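Local coordinates for protein myosin-I heavy chain (Dictyostelium discoideum, PDB 5EJR) that is an actin-based motor with ATPase activity that takes part in early phagocytosis and adhesion, this chain being the second MyTH4-FERM unit of its tail, at residues Ile107-Tyr112 / Asp142-Pro147; Gly334-Val339 / Pro418-Thr423; Ile350-Leu355 / Leu362-Glu367. All coordinates share one frame; numbering follows the deposited sequence.

Contact 1. Residues Ile107-Tyr112 / Asp142-Pro147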
# COMPACT_ATOMS: atom_id res chain seq x y z
N ILE A 107 3.13 22.16 14.62
CA ILE A 107 2.29 20.97 14.81
C ILE A 107 2.69 20.27 16.12
O ILE A 107 1.79 20.00 16.93
CB ILE A 107 2.23 20.02 13.58
CG1 ILE A 107 1.63 20.78 12.37
CG2 ILE A 107 1.36 18.79 13.91
CD1 ILE A 107 1.70 20.03 11.01
N TYR A 108 4.02 20.09 16.36
CA TYR A 108 4.61 19.45 17.55
C TYR A 108 4.27 20.23 18.84
O TYR A 108 3.96 19.62 19.85
CB TYR A 108 6.13 19.35 17.42
CG TYR A 108 6.62 18.07 16.77
CD1 TYR A 108 6.84 16.92 17.53
CD2 TYR A 108 6.94 18.03 15.42
CE1 TYR A 108 7.33 15.75 16.94
CE2 TYR A 108 7.40 16.86 14.81
CZ TYR A 108 7.61 15.73 15.58
OH TYR A 108 8.12 14.60 14.98
N CYS A 109 4.35 21.58 18.79
CA CYS A 109 4.01 22.46 19.91
C CYS A 109 2.52 22.41 20.22
O CYS A 109 2.19 22.29 21.39
CB CYS A 109 4.49 23.89 19.66
SG CYS A 109 6.29 24.06 19.60
N GLN A 110 1.63 22.42 19.19
CA GLN A 110 0.18 22.34 19.43
C GLN A 110 -0.21 21.02 20.09
O GLN A 110 -1.11 20.99 20.92
CB GLN A 110 -0.64 22.46 18.15
CG GLN A 110 -0.70 23.85 17.52
CD GLN A 110 -1.58 23.88 16.28
OE1 GLN A 110 -2.10 22.86 15.80
NE2 GLN A 110 -1.80 25.07 15.75
N ALA A 111 0.44 19.90 19.64
CA ALA A 111 0.13 18.57 20.15
C ALA A 111 0.58 18.49 21.60
O ALA A 111 -0.22 18.08 22.45
CB ALA A 111 0.83 17.50 19.30
N TYR A 112 1.82 18.93 21.88
CA TYR A 112 2.39 18.92 23.22
C TYR A 112 1.61 19.79 24.21
O TYR A 112 1.25 19.31 25.29
CB TYR A 112 3.89 19.29 23.22
CG TYR A 112 4.44 19.26 24.63
CD1 TYR A 112 4.73 18.05 25.26
CD2 TYR A 112 4.51 20.43 25.39
CE1 TYR A 112 5.14 18.01 26.59
CE2 TYR A 112 4.93 20.40 26.72
CZ TYR A 112 5.23 19.19 27.32
OH TYR A 112 5.64 19.16 28.62
N ASP A 142 15.88 21.32 13.58
CA ASP A 142 17.11 21.00 14.31
C ASP A 142 17.20 21.85 15.59
O ASP A 142 17.74 21.40 16.60
CB ASP A 142 18.32 21.22 13.40
CG ASP A 142 18.17 20.52 12.06
OD1 ASP A 142 17.41 21.04 11.19
OD2 ASP A 142 18.75 19.43 11.90
N SER A 143 16.60 23.06 15.55
CA SER A 143 16.52 23.99 16.66
C SER A 143 15.60 23.46 17.75
O SER A 143 15.96 23.55 18.92
CB SER A 143 16.02 25.35 16.18
OG SER A 143 15.84 26.24 17.26
N LEU A 144 14.41 22.93 17.38
CA LEU A 144 13.41 22.41 18.31
C LEU A 144 13.72 21.00 18.83
O LEU A 144 13.38 20.71 19.97
CB LEU A 144 11.99 22.47 17.71
CG LEU A 144 10.81 21.97 18.58
CD1 LEU A 144 10.55 22.88 19.77
CD2 LEU A 144 9.54 21.85 17.78
N LEU A 145 14.37 20.14 18.02
CA LEU A 145 14.67 18.73 18.34
C LEU A 145 15.15 18.47 19.78
O LEU A 145 14.41 17.83 20.52
CB LEU A 145 15.65 18.10 17.32
CG LEU A 145 15.88 16.59 17.44
CD1 LEU A 145 14.61 15.79 17.10
CD2 LEU A 145 17.04 16.15 16.58
N GLN A 146 16.35 18.96 20.19
CA GLN A 146 16.87 18.73 21.54
C GLN A 146 15.98 19.34 22.65
O GLN A 146 15.56 18.56 23.51
CB GLN A 146 18.34 19.17 21.68
CG GLN A 146 19.17 18.24 22.56
CD GLN A 146 19.39 16.88 21.93
OE1 GLN A 146 20.09 16.73 20.92
NE2 GLN A 146 18.80 15.85 22.53
N PRO A 147 15.62 20.66 22.64
CA PRO A 147 14.72 21.18 23.69
C PRO A 147 13.40 20.40 23.86
O PRO A 147 13.00 20.16 25.00
CB PRO A 147 14.47 22.63 23.26
CG PRO A 147 15.65 22.99 22.44
CD PRO A 147 16.01 21.74 21.70

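Contact 2. Residues Gly334-Val339 / Pro418-Thr423. With EDO (1,2-ethanediol), chain H; EDO (1,2-ethanediol), chain F.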
# COMPACT_ATOMS: atom_id res chain seq x y z
N GLY A 334 -12.44 -15.99 -17.37
CA GLY A 334 -12.57 -15.59 -18.76
C GLY A 334 -11.48 -14.66 -19.27
O GLY A 334 -11.66 -14.00 -20.29
N LEU A 335 -10.31 -14.63 -18.61
CA LEU A 335 -9.21 -13.76 -19.07
C LEU A 335 -8.51 -14.23 -20.35
O LEU A 335 -7.93 -13.41 -21.06
CB LEU A 335 -8.21 -13.52 -17.94
CG LEU A 335 -8.83 -12.93 -16.65
CD1 LEU A 335 -7.79 -12.70 -15.60
CD2 LEU A 335 -9.60 -11.60 -16.93
N TYR A 336 -8.59 -15.53 -20.69
CA TYR A 336 -7.97 -16.07 -21.89
C TYR A 336 -9.00 -16.42 -22.97
O TYR A 336 -9.55 -17.51 -22.96
CB TYR A 336 -7.10 -17.30 -21.53
CG TYR A 336 -6.00 -16.98 -20.54
CD1 TYR A 336 -5.01 -16.05 -20.85
CD2 TYR A 336 -5.94 -17.61 -19.30
CE1 TYR A 336 -3.99 -15.75 -19.94
CE2 TYR A 336 -4.91 -17.34 -18.40
CZ TYR A 336 -3.95 -16.40 -18.72
OH TYR A 336 -2.96 -16.12 -17.82
N THR A 337 -9.26 -15.52 -23.90
CA THR A 337 -10.29 -15.80 -24.90
C THR A 337 -9.75 -15.85 -26.36
O THR A 337 -10.56 -15.99 -27.29
CB THR A 337 -11.48 -14.84 -24.73
OG1 THR A 337 -11.01 -13.50 -24.55
CG2 THR A 337 -12.36 -15.23 -23.52
N ASN A 338 -8.41 -15.88 -26.57
CA ASN A 338 -7.84 -16.05 -27.92
C ASN A 338 -7.85 -17.56 -28.25
O ASN A 338 -6.87 -18.14 -28.73
CB ASN A 338 -6.42 -15.45 -28.05
CG ASN A 338 -5.88 -15.45 -29.47
OD1 ASN A 338 -6.63 -15.44 -30.46
ND2 ASN A 338 -4.56 -15.50 -29.62
N VAL A 339 -8.96 -18.19 -27.98
CA VAL A 339 -9.07 -19.63 -28.10
C VAL A 339 -10.35 -20.03 -28.85
O VAL A 339 -11.39 -19.41 -28.64
CB VAL A 339 -8.96 -20.13 -26.62
CG1 VAL A 339 -10.29 -20.09 -25.86
CG2 VAL A 339 -8.27 -21.47 -26.49
N PRO A 418 -1.47 -14.24 -26.22
CA PRO A 418 -0.36 -13.26 -26.19
C PRO A 418 -0.23 -12.49 -24.88
O PRO A 418 0.83 -11.96 -24.59
CB PRO A 418 -0.65 -12.33 -27.37
CG PRO A 418 -1.78 -12.93 -28.13
CD PRO A 418 -2.49 -13.90 -27.23
N LEU A 419 -1.27 -12.46 -24.06
CA LEU A 419 -1.22 -11.78 -22.76
C LEU A 419 -0.62 -12.69 -21.66
O LEU A 419 -0.42 -12.21 -20.55
CB LEU A 419 -2.63 -11.32 -22.34
CG LEU A 419 -3.28 -10.16 -23.13
CD1 LEU A 419 -4.69 -9.94 -22.65
CD2 LEU A 419 -2.50 -8.86 -22.98
N PHE A 420 -0.37 -13.98 -21.96
CA PHE A 420 0.18 -14.88 -20.95
C PHE A 420 1.57 -14.38 -20.50
O PHE A 420 2.42 -14.10 -21.34
CB PHE A 420 0.28 -16.33 -21.48
CG PHE A 420 0.83 -17.28 -20.43
CD1 PHE A 420 -0.00 -17.84 -19.47
CD2 PHE A 420 2.20 -17.52 -20.34
CE1 PHE A 420 0.52 -18.66 -18.47
CE2 PHE A 420 2.73 -18.30 -19.32
CZ PHE A 420 1.88 -18.88 -18.39
N GLY A 421 1.78 -14.28 -19.20
CA GLY A 421 3.08 -13.86 -18.66
C GLY A 421 3.30 -12.35 -18.64
O GLY A 421 4.37 -11.91 -18.24
N CYS A 422 2.27 -11.56 -19.03
CA CYS A 422 2.33 -10.08 -19.06
C CYS A 422 1.82 -9.49 -17.78
O CYS A 422 0.79 -9.95 -17.28
CB CYS A 422 1.49 -9.55 -20.23
SG CYS A 422 2.18 -9.84 -21.86
N THR A 423 2.46 -8.40 -17.30
CA THR A 423 1.91 -7.58 -16.21
C THR A 423 1.19 -6.42 -16.94
O THR A 423 1.79 -5.74 -17.78
CB THR A 423 2.95 -7.15 -15.17
OG1 THR A 423 3.48 -8.31 -14.53
CG2 THR A 423 2.36 -6.25 -14.07
C1 EDO H . -0.24 -15.59 -16.82
O1 EDO H . -0.40 -14.22 -17.11
C2 EDO H . -0.20 -15.98 -15.31
O2 EDO H . -0.97 -15.17 -14.44
C1 EDO F . 3.39 -9.96 -25.90
O1 EDO F . 2.23 -10.62 -26.39
C2 EDO F . 4.58 -10.83 -26.34
O2 EDO F . 5.78 -10.26 -25.90

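Contact 3. Residues Ile350-Leu355 / Leu362-Glu367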
# COMPACT_ATOMS: atom_id res chain seq x y z
N ILE A 350 -8.72 -31.68 -20.28
CA ILE A 350 -7.58 -31.81 -19.37
C ILE A 350 -8.00 -31.49 -17.97
O ILE A 350 -7.66 -32.22 -17.05
CB ILE A 350 -6.39 -30.89 -19.81
CG1 ILE A 350 -5.82 -31.35 -21.14
CG2 ILE A 350 -5.30 -30.87 -18.72
CD1 ILE A 350 -4.98 -30.29 -21.80
N LEU A 351 -8.69 -30.36 -17.77
CA LEU A 351 -9.14 -29.93 -16.45
C LEU A 351 -10.10 -30.91 -15.81
O LEU A 351 -10.08 -31.06 -14.59
CB LEU A 351 -9.72 -28.50 -16.49
CG LEU A 351 -8.72 -27.36 -16.87
CD1 LEU A 351 -9.39 -26.02 -16.76
CD2 LEU A 351 -7.51 -27.36 -15.97
N ILE A 352 -10.91 -31.61 -16.62
CA ILE A 352 -11.82 -32.66 -16.11
C ILE A 352 -10.97 -33.86 -15.62
O ILE A 352 -11.18 -34.33 -14.51
CB ILE A 352 -12.88 -33.07 -17.19
CG1 ILE A 352 -13.94 -31.95 -17.33
CG2 ILE A 352 -13.55 -34.44 -16.86
CD1 ILE A 352 -14.81 -32.04 -18.61
N GLN A 353 -9.94 -34.26 -16.38
CA GLN A 353 -9.06 -35.36 -15.96
C GLN A 353 -8.34 -35.00 -14.65
O GLN A 353 -8.11 -35.89 -13.81
CB GLN A 353 -8.10 -35.77 -17.09
CG GLN A 353 -7.49 -37.16 -16.86
CD GLN A 353 -6.49 -37.61 -17.90
OE1 GLN A 353 -6.38 -37.06 -18.98
NE2 GLN A 353 -5.73 -38.66 -17.58
N LEU A 354 -8.06 -33.70 -14.43
CA LEU A 354 -7.44 -33.26 -13.17
C LEU A 354 -8.44 -33.32 -12.00
O LEU A 354 -8.04 -33.63 -10.88
CB LEU A 354 -6.81 -31.86 -13.31
CG LEU A 354 -5.43 -31.80 -13.99
CD1 LEU A 354 -5.11 -30.38 -14.48
CD2 LEU A 354 -4.35 -32.26 -13.07
N LEU A 355 -9.71 -32.99 -12.24
CA LEU A 355 -10.73 -33.07 -11.18
C LEU A 355 -11.14 -34.52 -10.88
O LEU A 355 -11.47 -34.85 -9.75
CB LEU A 355 -11.99 -32.31 -11.61
CG LEU A 355 -11.96 -30.82 -11.62
CD1 LEU A 355 -13.17 -30.27 -12.37
CD2 LEU A 355 -11.91 -30.27 -10.19
N LEU A 362 -16.02 -41.67 -15.36
CA LEU A 362 -16.54 -40.35 -15.71
C LEU A 362 -17.96 -40.30 -16.27
O LEU A 362 -18.26 -40.88 -17.31
CB LEU A 362 -15.60 -39.62 -16.67
CG LEU A 362 -16.01 -38.17 -17.00
CD1 LEU A 362 -15.78 -37.21 -15.80
CD2 LEU A 362 -15.35 -37.69 -18.26
N VAL A 363 -18.83 -39.57 -15.58
CA VAL A 363 -20.17 -39.29 -16.07
C VAL A 363 -20.16 -37.77 -16.34
O VAL A 363 -20.09 -36.99 -15.39
CB VAL A 363 -21.29 -39.77 -15.13
CG1 VAL A 363 -22.66 -39.43 -15.69
CG2 VAL A 363 -21.18 -41.27 -14.87
N LEU A 364 -20.15 -37.36 -17.62
CA LEU A 364 -20.08 -35.96 -18.00
C LEU A 364 -21.45 -35.29 -17.89
O LEU A 364 -22.44 -35.80 -18.40
CB LEU A 364 -19.51 -35.85 -19.42
CG LEU A 364 -19.04 -34.51 -19.94
CD1 LEU A 364 -18.02 -33.83 -19.00
CD2 LEU A 364 -18.48 -34.67 -21.35
N THR A 365 -21.51 -34.16 -17.18
CA THR A 365 -22.78 -33.44 -16.95
C THR A 365 -22.57 -31.96 -17.16
O THR A 365 -21.42 -31.52 -17.29
CB THR A 365 -23.28 -33.71 -15.50
OG1 THR A 365 -22.42 -33.08 -14.54
CG2 THR A 365 -23.46 -35.19 -15.17
N LYS A 366 -23.68 -31.17 -17.13
CA LYS A 366 -23.65 -29.72 -17.23
C LYS A 366 -22.82 -29.20 -16.08
O LYS A 366 -22.00 -28.32 -16.28
CB LYS A 366 -25.06 -29.12 -17.11
CG LYS A 366 -25.91 -29.31 -18.35
CD LYS A 366 -27.33 -28.79 -18.14
CE LYS A 366 -28.19 -28.98 -19.37
NZ LYS A 366 -29.49 -28.27 -19.24
N GLU A 367 -23.00 -29.79 -14.87
CA GLU A 367 -22.32 -29.37 -13.65
C GLU A 367 -20.79 -29.56 -13.76
O GLU A 367 -20.04 -28.69 -13.31
CB GLU A 367 -22.92 -30.06 -12.42
CG GLU A 367 -24.39 -29.70 -12.14
CD GLU A 367 -25.48 -30.10 -13.14
OE1 GLU A 367 -25.36 -31.17 -13.79
OE2 GLU A 367 -26.46 -29.33 -13.26

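Contact 1. Residues Ile107-Tyr112 / Asp142-Pro147
Leu-144 lays its CD2 methyl across Tyr-108 and Cys-109, two successive residues of helix 104-113. CD2 lies 4.2 Å from CB of Tyr-108 and 4.3 Å from SG of Cys-109, so it meets the root of the tyrosine and the end of the cysteine. The CB of Leu-144 already points across to the other helix, and a chi1 of -179° carries CG and CD2 on in that direction. That reach is needed, because the closest pair of CA atoms, those of Tyr-108 and Leu-144, is 9.3 Å apart. A branched aliphatic chain suits the task of spanning this gap, while the short, weakly polar thiol of Cys-109 is easily accommodated in an apolar setting. Tyr-108 uses the rest of its length elsewhere: its ring meets Phe-148 edge-to-face, and the hydroxyl of this buried residue hydrogen-bonds to the carbonyl oxygen of Phe-138. The direct overlap is modest, 92 Å² in all; Trp-9 of helix 5-11 touches both Cys-109 and Leu-144, extending the apolar cluster. Three residues beyond Leu-144, Pro-147 lacks an N-H for the preceding turn, and helix 142-159 is kinked there. Purely apolar packing of this sort, between helices separated in sequence by the intervening helix 121-137, is what one expects inside the all-helical bundle of a MyTH4 domain.

Contact 2. Residues Gly334-Val339 / Pro418-Thr423
At the edge of the Tyr-336 ring, near its plane, lies C1 of a 1,2-ethanediol, probably from the crystallisation liquor. The hydroxyl oxygen OH of Tyr-336 is 3.8 Å from CD1 of Phe-420, and the same C1 of the diol is 3.5 Å from Phe-420 CD1. The diol's O1 accepts a hydrogen bond from the backbone N of Gly-421, with an N-H...O angle of 159°. The tyrosine hydroxyl hydrogen-bonds to OE2 of Glu-330 in the preceding helix, which lets a polar end sit beside apolar neighbours, whereas Phe-420 packs edge-to-face with Phe-299. Phe-420 and Gly-421 are the central residues of a type II beta turn, closed by Cys-422 N to Leu-419 O at 3.2 Å; its third position calls for positive phi, here 82°, which glycine adopts easily. The turn leads from helix 402-416 of the helical FERM lobe into strand 423-428, the start of the PTB-like lobe, so the contact lies where these two lobes join. Further along, Asn-338, the centre of an inverse gamma turn, has CG opposite N (chi1 -173°), and its ND2 packs by van der Waals contact on the proline ring, 3.5 Å from CD of Pro-418, the side chains crossing nearly at right angles. A second diol gives a hydrogen bond from its O1 to Pro-418 O, 2.6 Å away. Asn-338 ND2 also bonds weakly to the carbonyl oxygen of Lys-416, two residues before the proline.

Contact 3. Residues Ile350-Leu355 / Leu362-Glu367
This is a small, wholly aliphatic contact in the helical lobe of the FERM domain, where the end of helix 341-355 is covered by the extended chain that soon follows it. Ile-352 serves both partners, one with each branch. Its CG2 methyl meets the fork of Leu-362, 3.7 Å from CD1 and 4.0 Å from CD2, while its CD1, at the end of the longer arm, lies 3.7 Å from CD1 of Leu-364. The beta-branch makes this possible: CG2 stands opposite the backbone N and CG1 opposite the carbonyl carbon (chi1 -74°), so the two methyls diverge toward different leucines. Each leucine crosses the isoleucine at about a right angle. Leu-362 and Leu-364 reach the helix while the exposed Val-363 between them does not, the alternation of an extended chain. Helix 383-394 packs against the same residues, with Ile-390 against Ile-352, Ile-394 against Leu-362 and Ile-387 against Leu-364. Thr-365 ends the extended run as the N-cap of helix 366-370; its hydroxyl OG1 receives the backbone N-H of Val-368, a role for which a short hydroxyl side chain is well suited.

Contact 1 lies in the MyTH4 domain and contacts 2 and 3 in the FERM domain, on the opposite side of the chain's centre; the centres of contacts 1 and 3 are about 69 Å apart. Contact 1 is fully buried between two helices, whereas contacts 2 and 3 are only partly buried and involve irregular chain. Contact 3 is nested within the loop that contact 2 closes, and helix 341-355 connects them, since it follows 334-339 and carries 350-355. Their chemistry follows position: aliphatic and thiol groups inside the MyTH4 bundle, aliphatic groups alone at a helix end, and aromatic rings, a proline and an amide, with bound diol, at the junction of two lobes.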